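Local coordinates for protein UDP-glucose 6-dehydrogenase (Pyrobaculum islandicum, PDB 3VTF) that probably oxidises UDP-glucose to UDP-glucuronate in two NAD(+)-dependent steps, at residues A[95-107]-A[134-146]. Sequence-based numbering, arbitrary orientation.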
# COMPACT_ATOMS: atom_id res chain seq x y z
N VAL A 95 31.50 -22.52 11.26
CA VAL A 95 32.13 -21.58 10.33
C VAL A 95 33.39 -22.18 9.66
O VAL A 95 33.59 -22.07 8.41
CB VAL A 95 32.48 -20.28 11.09
CG1 VAL A 95 33.21 -19.33 10.17
CG2 VAL A 95 31.18 -19.64 11.60
N ALA A 96 34.27 -22.77 10.49
CA ALA A 96 35.61 -23.16 9.94
C ALA A 96 35.46 -24.29 8.95
O ALA A 96 36.28 -24.45 8.06
CB ALA A 96 36.59 -23.54 11.05
N ALA A 97 34.34 -25.01 9.03
CA ALA A 97 34.13 -26.17 8.19
C ALA A 97 33.40 -25.78 6.85
O ALA A 97 33.20 -26.61 5.96
CB ALA A 97 33.35 -27.27 8.99
N THR A 98 33.08 -24.50 6.66
CA THR A 98 32.31 -24.10 5.49
C THR A 98 32.95 -22.90 4.75
O THR A 98 33.99 -22.44 5.16
CB THR A 98 30.84 -23.77 5.92
OG1 THR A 98 30.87 -22.76 6.91
CG2 THR A 98 30.10 -25.03 6.58
N ASP A 99 32.32 -22.38 3.69
CA ASP A 99 32.86 -21.24 2.96
C ASP A 99 31.98 -20.00 3.06
O ASP A 99 32.44 -18.90 2.77
CB ASP A 99 33.01 -21.59 1.54
CG ASP A 99 34.16 -22.59 1.33
OD1 ASP A 99 35.19 -22.44 2.03
OD2 ASP A 99 34.00 -23.46 0.49
N ALA A 100 30.71 -20.16 3.48
CA ALA A 100 29.88 -18.99 3.78
C ALA A 100 28.98 -19.28 4.96
O ALA A 100 28.56 -20.45 5.16
CB ALA A 100 29.02 -18.69 2.52
N THR A 101 28.73 -18.27 5.81
CA THR A 101 27.92 -18.48 7.03
C THR A 101 26.72 -17.52 6.94
O THR A 101 26.92 -16.30 6.73
CB THR A 101 28.71 -18.11 8.29
OG1 THR A 101 29.80 -19.04 8.40
CG2 THR A 101 27.82 -18.18 9.63
N PHE A 102 25.50 -18.08 6.99
CA PHE A 102 24.29 -17.24 7.11
C PHE A 102 24.02 -16.90 8.57
O PHE A 102 23.74 -17.78 9.41
CB PHE A 102 23.10 -18.02 6.51
CG PHE A 102 23.25 -18.15 5.00
CD1 PHE A 102 22.55 -17.28 4.16
CD2 PHE A 102 24.09 -19.10 4.43
CE1 PHE A 102 22.72 -17.34 2.80
CE2 PHE A 102 24.26 -19.16 3.05
CZ PHE A 102 23.58 -18.30 2.24
N ILE A 103 24.03 -15.61 8.90
CA ILE A 103 23.70 -15.26 10.27
C ILE A 103 22.21 -15.05 10.29
O ILE A 103 21.67 -14.14 9.59
CB ILE A 103 24.44 -13.97 10.70
CG1 ILE A 103 25.96 -14.24 10.71
CG2 ILE A 103 23.88 -13.39 12.04
CD1 ILE A 103 26.75 -12.93 10.93
N ALA A 104 21.54 -15.82 11.16
CA ALA A 104 20.07 -15.78 11.22
C ALA A 104 19.59 -15.66 12.63
O ALA A 104 18.49 -16.10 12.94
CB ALA A 104 19.43 -17.04 10.55
N VAL A 105 20.38 -15.05 13.54
CA VAL A 105 19.95 -14.91 14.94
C VAL A 105 18.94 -13.77 15.08
O VAL A 105 18.71 -12.95 14.14
CB VAL A 105 21.18 -14.62 15.82
CG1 VAL A 105 22.10 -15.81 15.67
CG2 VAL A 105 21.96 -13.38 15.29
N GLY A 106 18.28 -13.71 16.23
CA GLY A 106 17.20 -12.70 16.36
C GLY A 106 17.67 -11.24 16.44
O GLY A 106 18.88 -10.92 16.70
N THR A 107 16.79 -10.31 16.13
CA THR A 107 17.06 -8.89 16.35
C THR A 107 15.78 -8.38 17.09
O THR A 107 14.98 -7.56 16.52
CB THR A 107 17.27 -8.04 15.05
OG1 THR A 107 16.31 -8.45 14.04
CG2 THR A 107 18.73 -8.31 14.45
N LYS A 134 40.13 -21.02 10.03
CA LYS A 134 40.14 -21.62 8.66
C LYS A 134 41.36 -21.16 7.86
O LYS A 134 41.86 -21.88 6.97
CB LYS A 134 38.84 -21.24 7.84
CG LYS A 134 38.71 -22.01 6.55
CD LYS A 134 37.35 -21.88 5.79
CE LYS A 134 37.18 -20.52 5.18
NZ LYS A 134 36.02 -20.44 4.21
N GLY A 135 41.75 -19.90 8.05
CA GLY A 135 42.85 -19.35 7.28
C GLY A 135 42.60 -19.01 5.84
O GLY A 135 43.56 -18.69 5.11
N ARG A 136 41.35 -19.03 5.34
CA ARG A 136 41.18 -18.55 3.95
C ARG A 136 39.83 -17.85 3.77
O ARG A 136 39.06 -17.82 4.68
CB ARG A 136 41.45 -19.62 2.88
CG ARG A 136 40.57 -20.83 2.97
CD ARG A 136 41.22 -22.14 2.46
NE ARG A 136 40.14 -23.15 2.52
CZ ARG A 136 39.93 -24.01 3.52
NH1 ARG A 136 40.79 -24.14 4.53
NH2 ARG A 136 38.90 -24.80 3.47
N TRP A 137 39.62 -17.27 2.61
CA TRP A 137 38.48 -16.40 2.37
C TRP A 137 37.20 -17.11 2.74
O TRP A 137 37.08 -18.36 2.60
CB TRP A 137 38.43 -16.09 0.91
CG TRP A 137 37.23 -15.26 0.50
CD1 TRP A 137 37.16 -13.87 0.47
CD2 TRP A 137 35.93 -15.73 -0.03
NE1 TRP A 137 35.95 -13.46 0.02
CE2 TRP A 137 35.15 -14.52 -0.30
CE3 TRP A 137 35.33 -16.99 -0.22
CZ2 TRP A 137 33.86 -14.57 -0.81
CZ3 TRP A 137 34.01 -17.04 -0.76
CH2 TRP A 137 33.30 -15.84 -1.06
N HIS A 138 36.26 -16.32 3.24
CA HIS A 138 34.94 -16.79 3.66
C HIS A 138 33.92 -15.69 3.34
O HIS A 138 34.28 -14.51 3.30
CB HIS A 138 34.92 -16.88 5.18
CG HIS A 138 33.90 -17.90 5.72
ND1 HIS A 138 32.72 -17.50 6.27
CD2 HIS A 138 33.91 -19.29 5.78
CE1 HIS A 138 32.00 -18.58 6.65
NE2 HIS A 138 32.73 -19.67 6.35
N LEU A 139 32.64 -16.07 3.16
CA LEU A 139 31.59 -15.09 2.98
C LEU A 139 30.69 -15.00 4.19
O LEU A 139 30.16 -16.01 4.67
CB LEU A 139 30.76 -15.43 1.72
CG LEU A 139 29.50 -14.58 1.42
CD1 LEU A 139 29.84 -13.11 1.15
CD2 LEU A 139 28.79 -15.17 0.21
N VAL A 140 30.45 -13.80 4.69
CA VAL A 140 29.57 -13.65 5.85
C VAL A 140 28.22 -13.09 5.32
O VAL A 140 28.18 -11.99 4.70
CB VAL A 140 30.16 -12.58 6.78
CG1 VAL A 140 29.29 -12.44 8.02
CG2 VAL A 140 31.60 -13.03 7.16
N VAL A 141 27.13 -13.82 5.53
CA VAL A 141 25.86 -13.36 4.94
C VAL A 141 24.88 -13.06 6.07
O VAL A 141 24.64 -13.93 6.97
CB VAL A 141 25.26 -14.49 4.02
CG1 VAL A 141 23.92 -14.02 3.33
CG2 VAL A 141 26.29 -14.96 2.95
N VAL A 142 24.30 -11.88 6.05
CA VAL A 142 23.40 -11.50 7.12
C VAL A 142 21.93 -11.77 6.65
O VAL A 142 21.46 -11.07 5.71
CB VAL A 142 23.55 -9.99 7.48
CG1 VAL A 142 22.60 -9.65 8.66
CG2 VAL A 142 25.02 -9.58 7.81
N LYS A 143 21.27 -12.75 7.27
CA LYS A 143 19.82 -13.00 6.97
C LYS A 143 18.94 -12.27 7.99
O LYS A 143 17.84 -11.92 7.69
CB LYS A 143 19.52 -14.49 7.09
CG LYS A 143 20.03 -15.33 5.95
CD LYS A 143 19.43 -14.90 4.64
CE LYS A 143 18.05 -15.43 4.43
NZ LYS A 143 17.77 -15.18 2.94
N SER A 144 19.44 -12.10 9.23
CA SER A 144 18.84 -11.28 10.28
C SER A 144 18.34 -9.95 9.72
O SER A 144 19.02 -9.37 8.92
CB SER A 144 19.88 -11.04 11.44
OG SER A 144 20.29 -12.34 11.92
N THR A 145 17.18 -9.47 10.21
CA THR A 145 16.69 -8.17 9.92
C THR A 145 17.45 -7.14 10.71
O THR A 145 17.35 -7.11 11.95
CB THR A 145 15.14 -8.11 10.25
OG1 THR A 145 14.51 -9.10 9.38
CG2 THR A 145 14.62 -6.69 9.85
N VAL A 146 18.25 -6.34 10.00
CA VAL A 146 19.16 -5.43 10.66
C VAL A 146 19.02 -4.08 9.98
O VAL A 146 18.77 -3.96 8.75
CB VAL A 146 20.64 -5.88 10.54
CG1 VAL A 146 20.96 -7.11 11.35
CG2 VAL A 146 21.03 -6.12 9.02
O HOH W 1 38.02 -22.66 1.45
O HOH W 2 16.45 -11.05 12.69
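Thr-101 and Ile-103 reach across to Leu-139 and Val-141 through the backbone, joining strands 100-103 and 139-142 as parallel neighbours in the Rossmann-type NAD-binding domain. Among the backbone hydrogen bonds, Leu-139 N donates to Asp-99 O, Thr-101 N to Leu-139 O, Val-141 N to Thr-101 O, and Ile-103 N to Val-141 O at 2.6 Å. Where the strands end, Ile-103 O accepts both Lys-143 N and Ser-144 N.

Apolar side chains pack on both faces. The CB of Val-141 sits over one face of the Phe-102 ring, a CH-pi contact 4.2 Å from the centroid, while Lys-143 CG lies at the ring's edge; the lysine chain then bends away, its NZ bonding to Asn-173 O. On the other face, Ile-103 CD1 meets Val-140 CG1 at 3.9 Å, beta-branched residues that suit an extended backbone; Val-140 also packs against helices 118-134 and 151-160.

Near the N-terminal ends, His-138 is flat enough to slot between Val-95 CG1 over one face and Asp-99 O over the other. With CG anti to the backbone N (chi1 -155°), the ring reaches helix 91-96, where NE2 makes a weak bond to Val-95 O. Lys-134 NZ forms a salt bridge with Asp-99 OD1, though its modelled position is less sure.

At the C-terminal ends, short hydroxyl side chains suit the turns because they can bond to a nearby carbonyl. Ser-144 OG donates to Val-105 O at 2.8 Å, and Thr-107 OG1 donates in the carbonyl plane to a lone pair of Thr-145 O at 2.7 Å. Thr-107 and Thr-145 are predicted to bind NAD(+), consistent with a polar rim holding the two loops together beside a largely apolar sheet.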